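Local coordinates for mannuronan C5-epimerase (Pseudomonas syringae pv. tomato, PDB 4NK6), which converts beta-D-mannuronate to alpha-L-guluronate within the alginate polymer and belongs to a periplasmic complex that shields the new polymer from degradation by AlgL, at residues 238-243 with 262-267; 244-249 with 270-275; 297-302 with 321-326. One frame throughout, in Å; residues are numbered along the deposited sequence.

Contact 1 (238-243 with 262-267)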
loop_
_atom_site.group_PDB
_atom_site.type_symbol
_atom_site.label_atom_id
_atom_site.label_comp_id
_atom_site.label_asym_id
_atom_site.label_seq_id
_atom_site.Cartn_x
_atom_site.Cartn_y
_atom_site.Cartn_z
ATOM N N ASP A 238 -5.504 2.514 -11.929
ATOM C CA ASP A 238 -5.740 1.590 -13.044
ATOM C C ASP A 238 -4.523 0.742 -13.405
ATOM O O ASP A 238 -4.247 0.495 -14.575
ATOM C CB ASP A 238 -6.235 2.355 -14.267
ATOM C CG ASP A 238 -7.453 3.197 -13.959
ATOM O OD1 ASP A 238 -8.346 2.703 -13.234
ATOM O OD2 ASP A 238 -7.507 4.351 -14.424
ATOM N N SER A 239 -3.801 0.309 -12.381
ATOM C CA SER A 239 -2.568 -0.424 -12.572
ATOM C C SER A 239 -2.683 -1.837 -12.012
ATOM O O SER A 239 -3.727 -2.222 -11.498
ATOM C CB SER A 239 -1.409 0.341 -11.925
ATOM O OG SER A 239 -1.235 1.567 -12.624
ATOM N N GLU A 240 -1.615 -2.614 -12.119
ATOM C CA GLU A 240 -1.669 -3.990 -11.657
ATOM C C GLU A 240 -0.359 -4.400 -10.995
ATOM O O GLU A 240 0.718 -4.181 -11.547
ATOM C CB GLU A 240 -2.037 -4.927 -12.819
ATOM C CG GLU A 240 -2.036 -6.404 -12.437
ATOM C CD GLU A 240 -2.772 -7.282 -13.438
ATOM O OE1 GLU A 240 -3.848 -6.873 -13.918
ATOM O OE2 GLU A 240 -2.275 -8.387 -13.740
ATOM N N PHE A 241 -0.469 -4.971 -9.797
ATOM C CA PHE A 241 0.684 -5.340 -8.981
ATOM C C PHE A 241 0.548 -6.795 -8.562
ATOM O O PHE A 241 -0.473 -7.191 -8.000
ATOM C CB PHE A 241 0.774 -4.420 -7.753
ATOM C CG PHE A 241 0.839 -2.963 -8.115
ATOM C CD1 PHE A 241 -0.325 -2.241 -8.334
ATOM C CD2 PHE A 241 2.063 -2.333 -8.289
ATOM C CE1 PHE A 241 -0.270 -0.893 -8.703
ATOM C CE2 PHE A 241 2.125 -0.992 -8.667
ATOM C CZ PHE A 241 0.958 -0.273 -8.874
ATOM N N ALA A 242 1.578 -7.586 -8.842
ATOM C CA ALA A 242 1.529 -9.020 -8.601
ATOM C C ALA A 242 2.835 -9.512 -7.990
ATOM O O ALA A 242 3.902 -9.001 -8.316
ATOM C CB ALA A 242 1.250 -9.760 -9.912
ATOM N N ASP A 243 2.743 -10.510 -7.115
ATOM C CA ASP A 243 3.929 -11.163 -6.553
ATOM C C ASP A 243 4.822 -10.193 -5.760
ATOM O O ASP A 243 6.020 -10.440 -5.584
ATOM C CB ASP A 243 4.744 -11.854 -7.657
ATOM C CG ASP A 243 5.716 -12.896 -7.100
ATOM O OD1 ASP A 243 5.259 -13.761 -6.331
ATOM O OD2 ASP A 243 6.926 -12.828 -7.399
ATOM N N THR A 262 -5.572 -3.594 -9.730
ATOM C CA THR A 262 -5.652 -5.000 -9.375
ATOM C C THR A 262 -4.397 -5.383 -8.590
ATOM O O THR A 262 -3.272 -5.228 -9.081
ATOM C CB THR A 262 -5.807 -5.894 -10.633
ATOM O OG1 THR A 262 -7.107 -5.700 -11.206
ATOM C CG2 THR A 262 -5.656 -7.356 -10.271
ATOM N N TYR A 263 -4.602 -5.847 -7.359
ATOM C CA TYR A 263 -3.533 -6.365 -6.512
ATOM C C TYR A 263 -3.715 -7.866 -6.395
ATOM O O TYR A 263 -4.583 -8.339 -5.661
ATOM C CB TYR A 263 -3.574 -5.716 -5.114
ATOM C CG TYR A 263 -3.048 -4.301 -5.112
ATOM C CD1 TYR A 263 -1.701 -4.048 -4.898
ATOM C CD2 TYR A 263 -3.889 -3.222 -5.377
ATOM C CE1 TYR A 263 -1.197 -2.758 -4.922
ATOM C CE2 TYR A 263 -3.400 -1.923 -5.401
ATOM C CZ TYR A 263 -2.052 -1.699 -5.173
ATOM O OH TYR A 263 -1.551 -0.416 -5.203
ATOM N N ARG A 264 -2.902 -8.621 -7.123
ATOM C CA ARG A 264 -3.132 -10.056 -7.226
ATOM C C ARG A 264 -1.935 -10.873 -6.755
ATOM O O ARG A 264 -0.795 -10.593 -7.130
ATOM C CB ARG A 264 -3.512 -10.436 -8.666
ATOM C CG ARG A 264 -2.454 -10.068 -9.703
ATOM C CD ARG A 264 -2.849 -10.507 -11.116
ATOM N NE ARG A 264 -3.165 -11.932 -11.194
ATOM C CZ ARG A 264 -3.635 -12.535 -12.287
ATOM N NH1 ARG A 264 -3.899 -13.837 -12.273
ATOM N NH2 ARG A 264 -3.840 -11.837 -13.401
ATOM N N ASP A 265 -2.204 -11.879 -5.926
ATOM C CA ASP A 265 -1.192 -12.862 -5.558
ATOM C C ASP A 265 0.051 -12.220 -4.942
ATOM O O ASP A 265 1.180 -12.657 -5.193
ATOM C CB ASP A 265 -0.800 -13.690 -6.790
ATOM C CG ASP A 265 -2.017 -14.240 -7.522
ATOM O OD1 ASP A 265 -2.934 -14.739 -6.842
ATOM O OD2 ASP A 265 -2.069 -14.148 -8.764
ATOM N N ASN A 266 -0.146 -11.174 -4.155
ATOM C CA ASN A 266 0.974 -10.599 -3.417
ATOM C C ASN A 266 1.279 -11.416 -2.175
ATOM O O ASN A 266 0.446 -12.205 -1.735
ATOM C CB ASN A 266 0.703 -9.138 -3.098
ATOM C CG ASN A 266 0.536 -8.319 -4.360
ATOM O OD1 ASN A 266 1.477 -8.185 -5.140
ATOM N ND2 ASN A 266 -0.669 -7.813 -4.595
ATOM N N ILE A 267 2.471 -11.246 -1.612
ATOM C CA ILE A 267 2.928 -12.188 -0.605
ATOM C C ILE A 267 2.334 -11.926 0.780
ATOM O O ILE A 267 1.612 -12.768 1.319
ATOM C CB ILE A 267 4.476 -12.251 -0.515
ATOM C CG1 ILE A 267 5.097 -12.358 -1.912
ATOM C CG2 ILE A 267 4.906 -13.394 0.405
ATOM C CD1 ILE A 267 4.579 -13.521 -2.768
HETATM O O HOH W 1 2.750 -14.390 -6.560
#
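CD1 of F241 sits over one face of the Y263 ring, 3.6 Å from CE1 of Y263, while ND2 of N266 lies at the edge of the same ring, in its plane. The two rings are nearly parallel, planes 14° apart, yet slid so far along each other that they barely overlap; the centroids are 5.0 Å apart. Such ladders of like side chains on successive coils belong to the right-handed parallel beta-helix, and here strands 240-242 and 262-264 supply the rungs, running 8° from parallel. In both aromatics CG stands beside the backbone N and anti to the carbonyl carbon, which sends the rings off the same face in the same direction; I236 touches both.

The strands are held by regular parallel bonding. T262 N donates to S239 O, T262 O receives F241 N at 2.9 Å, and F241 O receives R264 N at 3.0 Å. F241 O also takes a weak bond from ND2 of N266, whose OD1 accepts from the backbone N of M244; the amide thus bridges the strand end and the following turn.

The other face carries E240, A242, T262 and R264. E240 extends alongside T262 and brings OE2 to 3.4 Å from CD of R264, at the edge of the guanidinium, with the two flat groups 53° apart. Its salt bridge to R264 is long, 3.8 Å from OE2 to NH2, and R264 NE makes a second, weak one with OD2 of D265. CG of R264 packs on CB of A242.

Past the strands, OD2 of D243 is engaged by R183, S203 and Y176, and a water donates to both D243 OD1, at 2.6 Å, and D265 O.

Contact 2 (244-249 with 270-275)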
loop_
_atom_site.group_PDB
_atom_site.type_symbol
_atom_site.label_atom_id
_atom_site.label_comp_id
_atom_site.label_asym_id
_atom_site.label_seq_id
_atom_site.Cartn_x
_atom_site.Cartn_y
_atom_site.Cartn_z
ATOM N N MET A 244 4.229 -9.089 -5.304
ATOM C CA MET A 244 4.927 -8.095 -4.497
ATOM C C MET A 244 4.966 -8.546 -3.042
ATOM O O MET A 244 4.027 -9.185 -2.563
ATOM C CB MET A 244 4.198 -6.749 -4.560
ATOM C CG MET A 244 3.714 -6.335 -5.971
ATOM S SD MET A 244 4.939 -5.512 -6.998
ATOM C CE MET A 244 5.030 -3.923 -6.165
ATOM N N TRP A 245 6.030 -8.193 -2.327
ATOM C CA TRP A 245 6.089 -8.488 -0.885
ATOM C C TRP A 245 4.939 -7.771 -0.157
ATOM O O TRP A 245 4.112 -8.420 0.491
ATOM C CB TRP A 245 7.476 -8.132 -0.319
ATOM C CG TRP A 245 7.641 -8.348 1.159
ATOM C CD1 TRP A 245 7.689 -7.383 2.120
ATOM C CD2 TRP A 245 7.806 -9.601 1.840
ATOM N NE1 TRP A 245 7.855 -7.955 3.357
ATOM C CE2 TRP A 245 7.939 -9.315 3.213
ATOM C CE3 TRP A 245 7.842 -10.936 1.423
ATOM C CZ2 TRP A 245 8.099 -10.316 4.179
ATOM C CZ3 TRP A 245 8.009 -11.932 2.388
ATOM C CH2 TRP A 245 8.129 -11.612 3.747
ATOM N N TYR A 246 4.882 -6.442 -0.274
ATOM C CA TYR A 246 3.650 -5.682 -0.022
ATOM C C TYR A 246 3.285 -5.027 -1.340
ATOM O O TYR A 246 4.135 -4.400 -1.973
ATOM C CB TYR A 246 3.826 -4.545 0.995
ATOM C CG TYR A 246 4.261 -4.910 2.410
ATOM C CD1 TYR A 246 4.466 -6.229 2.806
ATOM C CD2 TYR A 246 4.470 -3.910 3.346
ATOM C CE1 TYR A 246 4.876 -6.532 4.124
ATOM C CE2 TYR A 246 4.876 -4.197 4.639
ATOM C CZ TYR A 246 5.077 -5.501 5.023
ATOM O OH TYR A 246 5.475 -5.738 6.318
ATOM N N GLY A 247 2.033 -5.153 -1.763
ATOM C CA GLY A 247 1.610 -4.488 -2.982
ATOM C C GLY A 247 1.754 -2.979 -2.891
ATOM O O GLY A 247 2.164 -2.323 -3.854
ATOM N N PHE A 248 1.403 -2.423 -1.736
ATOM C CA PHE A 248 1.534 -0.984 -1.497
ATOM C C PHE A 248 1.817 -0.742 -0.020
ATOM O O PHE A 248 1.226 -1.383 0.843
ATOM C CB PHE A 248 0.258 -0.236 -1.896
ATOM C CG PHE A 248 0.259 1.245 -1.511
ATOM C CD1 PHE A 248 -0.212 1.667 -0.268
ATOM C CD2 PHE A 248 0.723 2.207 -2.396
ATOM C CE1 PHE A 248 -0.214 3.012 0.091
ATOM C CE2 PHE A 248 0.716 3.563 -2.050
ATOM C CZ PHE A 248 0.245 3.965 -0.801
ATOM N N TYR A 249 2.719 0.187 0.267
ATOM C CA TYR A 249 3.009 0.563 1.641
ATOM C C TYR A 249 3.167 2.067 1.719
ATOM O O TYR A 249 3.680 2.688 0.786
ATOM C CB TYR A 249 4.311 -0.110 2.112
ATOM C CG TYR A 249 4.843 0.408 3.438
ATOM C CD1 TYR A 249 4.405 -0.130 4.644
ATOM C CD2 TYR A 249 5.787 1.428 3.482
ATOM C CE1 TYR A 249 4.884 0.337 5.862
ATOM C CE2 TYR A 249 6.273 1.903 4.699
ATOM C CZ TYR A 249 5.819 1.350 5.881
ATOM O OH TYR A 249 6.294 1.815 7.087
ATOM N N GLY A 270 -1.841 -6.965 0.352
ATOM C CA GLY A 270 -2.149 -6.258 -0.881
ATOM C C GLY A 270 -1.840 -4.777 -0.736
ATOM O O GLY A 270 -0.901 -4.274 -1.331
ATOM N N ILE A 271 -2.627 -4.088 0.084
ATOM C CA ILE A 271 -2.492 -2.651 0.290
ATOM C C ILE A 271 -2.328 -2.400 1.790
ATOM O O ILE A 271 -3.210 -2.749 2.573
ATOM C CB ILE A 271 -3.763 -1.902 -0.212
ATOM C CG1 ILE A 271 -4.112 -2.315 -1.650
ATOM C CG2 ILE A 271 -3.577 -0.398 -0.148
ATOM C CD1 ILE A 271 -5.341 -1.589 -2.227
ATOM N N ASP A 272 -1.208 -1.795 2.189
ATOM C CA ASP A 272 -0.837 -1.717 3.610
ATOM C C ASP A 272 -0.392 -0.310 4.048
ATOM O O ASP A 272 0.778 -0.099 4.395
ATOM C CB ASP A 272 0.277 -2.754 3.879
ATOM C CG ASP A 272 0.841 -2.697 5.310
ATOM O OD1 ASP A 272 0.071 -2.535 6.279
ATOM O OD2 ASP A 272 2.079 -2.801 5.450
ATOM N N PRO A 273 -1.322 0.667 4.038
ATOM C CA PRO A 273 -0.969 2.010 4.526
ATOM C C PRO A 273 -0.665 1.993 6.025
ATOM O O PRO A 273 -1.307 1.248 6.752
ATOM C CB PRO A 273 -2.248 2.813 4.279
ATOM C CG PRO A 273 -2.982 2.063 3.203
ATOM C CD PRO A 273 -2.708 0.624 3.534
ATOM N N HIS A 274 0.275 2.817 6.482
ATOM C CA HIS A 274 0.784 2.688 7.843
ATOM C C HIS A 274 1.105 4.030 8.481
ATOM O O HIS A 274 1.289 5.042 7.793
ATOM C CB HIS A 274 2.088 1.864 7.832
ATOM C CG HIS A 274 2.017 0.584 8.612
ATOM N ND1 HIS A 274 2.368 0.503 9.944
ATOM C CD2 HIS A 274 1.657 -0.668 8.242
ATOM C CE1 HIS A 274 2.216 -0.740 10.365
ATOM N NE2 HIS A 274 1.789 -1.472 9.352
ATOM N N ASP A 275 1.192 4.006 9.806
ATOM C CA ASP A 275 1.917 5.015 10.580
ATOM C C ASP A 275 1.541 6.466 10.311
ATOM O O ASP A 275 2.307 7.210 9.693
ATOM C CB ASP A 275 3.427 4.835 10.394
ATOM C CG ASP A 275 3.968 3.593 11.102
ATOM O OD1 ASP A 275 3.175 2.756 11.579
ATOM O OD2 ASP A 275 5.195 3.448 11.171
HETATM O O HOH W 2 5.670 0.987 9.405
#
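The Y246 ring passes obliquely across the carboxylate of D272, the two planes 80° apart and CE2 of Y246 only 3.2 Å from OD2 of D272. Both segments belong to consecutive coils of the right-handed beta-helix, each turning a corner, at G247 and at G270-I271, before running on in parallel. D272 has CG anti to its own N, which carries the carboxylate to the side where Y246 and Y249 stand. OD2 of D272 also lies at the edge of the Y249 ring, in its plane and 3.6 Å from CD1, so C-H groups of two tyrosine rings meet this oxygen. It is buried with no hydrogen-bonding partner in the model.

F248 points to the opposite side. Its CD1 meets CG2 of I271 at 3.9 Å, and CG of P273 approaches the ring edge close to its plane. The backbone pairing is loose: D272 N donates to F248 O at 2.8 Å, whereas F248 N reaches G270 O in a weak bond bent to 121°.

Farther along, CE1 of Y249 lies 3.7 Å from CB of H274, the inferred proton acceptor of the epimerase; the two rings are neither stacked nor edge-to-face. Y249 thereby places an aromatic wall beside the active-site imidazole, and its hydroxyl binds a water that donates a weak bond to OD2 of D275. R300 forms a salt bridge with OD1 of D275, and that oxygen accepts a nearly straight bond from ND1 of H274, 2.9 Å long at 176°, approaching in the imidazole plane but from above the carboxylate plane.

Contact 3 (297-302 with 321-326)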
loop_
_atom_site.group_PDB
_atom_site.type_symbol
_atom_site.label_atom_id
_atom_site.label_comp_id
_atom_site.label_asym_id
_atom_site.label_seq_id
_atom_site.Cartn_x
_atom_site.Cartn_y
_atom_site.Cartn_z
ATOM N N ILE A 297 -5.072 -3.511 4.635
ATOM C CA ILE A 297 -4.925 -3.223 6.061
ATOM C C ILE A 297 -4.349 -1.827 6.262
ATOM O O ILE A 297 -3.339 -1.481 5.671
ATOM C CB ILE A 297 -4.054 -4.297 6.815
ATOM C CG1 ILE A 297 -3.750 -3.835 8.249
ATOM C CG2 ILE A 297 -2.738 -4.585 6.061
ATOM C CD1 ILE A 297 -3.028 -4.891 9.158
ATOM N N ILE A 298 -5.011 -1.012 7.073
ATOM C CA ILE A 298 -4.406 0.237 7.506
ATOM C C ILE A 298 -4.048 0.079 8.980
ATOM O O ILE A 298 -4.833 -0.461 9.763
ATOM C CB ILE A 298 -5.318 1.450 7.259
ATOM C CG1 ILE A 298 -6.570 1.402 8.145
ATOM C CG2 ILE A 298 -5.725 1.515 5.778
ATOM C CD1 ILE A 298 -7.525 2.569 7.893
ATOM N N SER A 299 -2.844 0.509 9.352
ATOM C CA SER A 299 -2.341 0.215 10.683
ATOM C C SER A 299 -1.543 1.357 11.283
ATOM O O SER A 299 -0.681 1.953 10.627
ATOM C CB SER A 299 -1.491 -1.061 10.662
ATOM O OG SER A 299 -0.960 -1.328 11.944
ATOM N N ARG A 300 -1.852 1.641 12.542
ATOM C CA ARG A 300 -1.157 2.632 13.367
ATOM C C ARG A 300 -1.501 4.067 13.020
ATOM O O ARG A 300 -0.739 4.769 12.344
ATOM C CB ARG A 300 0.365 2.415 13.446
ATOM C CG ARG A 300 1.006 3.271 14.553
ATOM C CD ARG A 300 2.476 2.952 14.802
ATOM N NE ARG A 300 2.664 1.659 15.451
ATOM C CZ ARG A 300 3.244 0.607 14.877
ATOM N NH1 ARG A 300 3.714 0.695 13.637
ATOM N NH2 ARG A 300 3.374 -0.529 15.558
ATOM N N GLU A 301 -2.654 4.490 13.521
ATOM C CA GLU A 301 -3.179 5.835 13.311
ATOM C C GLU A 301 -3.271 6.229 11.853
ATOM O O GLU A 301 -2.922 7.344 11.475
ATOM C CB GLU A 301 -2.369 6.869 14.097
ATOM C CG GLU A 301 -2.222 6.510 15.565
ATOM C CD GLU A 301 -1.747 7.687 16.377
ATOM O OE1 GLU A 301 -0.524 7.815 16.574
ATOM O OE2 GLU A 301 -2.602 8.495 16.793
ATOM N N VAL A 302 -3.740 5.317 11.017
ATOM C CA VAL A 302 -4.159 5.741 9.700
ATOM C C VAL A 302 -5.570 6.280 9.882
ATOM O O VAL A 302 -6.500 5.528 10.191
ATOM C CB VAL A 302 -4.079 4.617 8.674
ATOM C CG1 VAL A 302 -4.483 5.145 7.302
ATOM C CG2 VAL A 302 -2.656 4.078 8.628
ATOM N N VAL A 321 -8.674 -4.772 7.110
ATOM C CA VAL A 321 -8.338 -4.608 8.522
ATOM C C VAL A 321 -8.072 -3.145 8.872
ATOM O O VAL A 321 -7.403 -2.448 8.117
ATOM C CB VAL A 321 -7.090 -5.466 8.902
ATOM C CG1 VAL A 321 -6.660 -5.211 10.339
ATOM C CG2 VAL A 321 -7.382 -6.939 8.697
ATOM N N LEU A 322 -8.625 -2.683 9.999
ATOM C CA LEU A 322 -8.260 -1.392 10.600
ATOM C C LEU A 322 -7.564 -1.699 11.925
ATOM O O LEU A 322 -8.169 -2.294 12.815
ATOM C CB LEU A 322 -9.496 -0.528 10.866
ATOM C CG LEU A 322 -10.145 0.241 9.703
ATOM C CD1 LEU A 322 -10.471 -0.649 8.529
ATOM C CD2 LEU A 322 -11.401 0.971 10.177
ATOM N N ASP A 323 -6.300 -1.297 12.052
ATOM C CA ASP A 323 -5.454 -1.770 13.150
ATOM C C ASP A 323 -4.787 -0.623 13.912
ATOM O O ASP A 323 -4.488 0.431 13.332
ATOM C CB ASP A 323 -4.382 -2.713 12.587
ATOM C CG ASP A 323 -3.432 -3.255 13.657
ATOM O OD1 ASP A 323 -3.909 -3.801 14.669
ATOM O OD2 ASP A 323 -2.205 -3.136 13.480
ATOM N N ARG A 324 -4.557 -0.835 15.205
ATOM C CA ARG A 324 -3.722 0.061 16.017
ATOM C C ARG A 324 -4.150 1.530 15.983
ATOM O O ARG A 324 -3.422 2.394 15.480
ATOM C CB ARG A 324 -2.243 -0.082 15.628
ATOM C CG ARG A 324 -1.590 -1.364 16.158
ATOM C CD ARG A 324 -0.156 -1.568 15.658
ATOM N NE ARG A 324 0.553 -2.584 16.443
ATOM C CZ ARG A 324 0.389 -3.898 16.294
ATOM N NH1 ARG A 324 -0.462 -4.367 15.388
ATOM N NH2 ARG A 324 1.076 -4.748 17.052
ATOM N N ASN A 325 -5.335 1.801 16.518
ATOM C CA ASN A 325 -5.795 3.169 16.727
ATOM C C ASN A 325 -5.921 3.966 15.420
ATOM O O ASN A 325 -5.605 5.160 15.362
ATOM C CB ASN A 325 -4.891 3.877 17.753
ATOM C CG ASN A 325 -5.528 5.120 18.337
ATOM O OD1 ASN A 325 -6.754 5.250 18.358
ATOM N ND2 ASN A 325 -4.694 6.046 18.823
ATOM N N SER A 326 -6.387 3.290 14.374
ATOM C CA SER A 326 -6.722 3.935 13.111
ATOM C C SER A 326 -8.183 4.366 13.152
ATOM O O SER A 326 -9.083 3.520 13.143
ATOM C CB SER A 326 -6.484 2.975 11.943
ATOM O OG SER A 326 -5.104 2.676 11.811
#
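Strands 297-299 and 321-323 run 6° from parallel with axes 4.8 Å apart, and their pairing stays in step from I297 opposite V321 to R300 opposite R324. I298 uses both backbone polar atoms, N donating to V321 O at 3.0 Å and O accepting from D323 N at 2.8 Å. Beyond the strands the bonding continues through the turns, R300 N to D323 O and E301 N to R324 O.

D323 O is gripped twice: R300 N and OG of S326 reach it from opposite faces of its carbonyl plane. The same S326 OG accepts from V302 N at 3.1 Å, so one hydroxyl ties the two turns together.

These are successive coils of the right-handed parallel beta-helix, and equivalent side chains pile into ladders. I298 and L322 lie alongside each other on one face of the strands, CD1 of I298 against CG of L322. The opposite face carries I297 over V321, with CG1 of I297 3.8 Å from CB of V321, followed by S299 over D323.

S299 OG donates to OD2 of D323 at 2.7 Å, arriving on the anti side of the carboxylate. R324 NH1 meets the syn lone pair of D323 OD2 at 2.9 Å, and OD2 lies in the guanidinium plane. The double grip should fix the carboxylate's rotation. S299 itself touches H274, the inferred proton acceptor, placing this polar ladder beside that histidine.

R300 and R324 lie side by side, the R300 chain bent at chi3, their guanidinium planes 66° apart and R300 NH2 3.6 Å from R324 NE. OD2 of D407 bridges the pair, forming salt bridges with both nitrogens.

Overall arrangement
Following the chain from the N terminus, 238-243 leads directly into 244-249, and the next coil brings 262-267 and 270-275 alongside them in the same order. Contact 1 therefore closes one coil on the next, and contact 2 does so beyond a corner; their segments alternate, so the two cross. They also touch, M244 O accepting from I267 N. Contact 3 follows in series, joining two later coils. Its centre is 12 Å from that of contact 2, and strand 269-274 neighbours strand 296-299, with I271 O bonded to I297 N. Contacts 1 and 3 do not touch, their nearest atoms being about 10 Å apart; contact 2 lies on the helix wall that continues into contact 3.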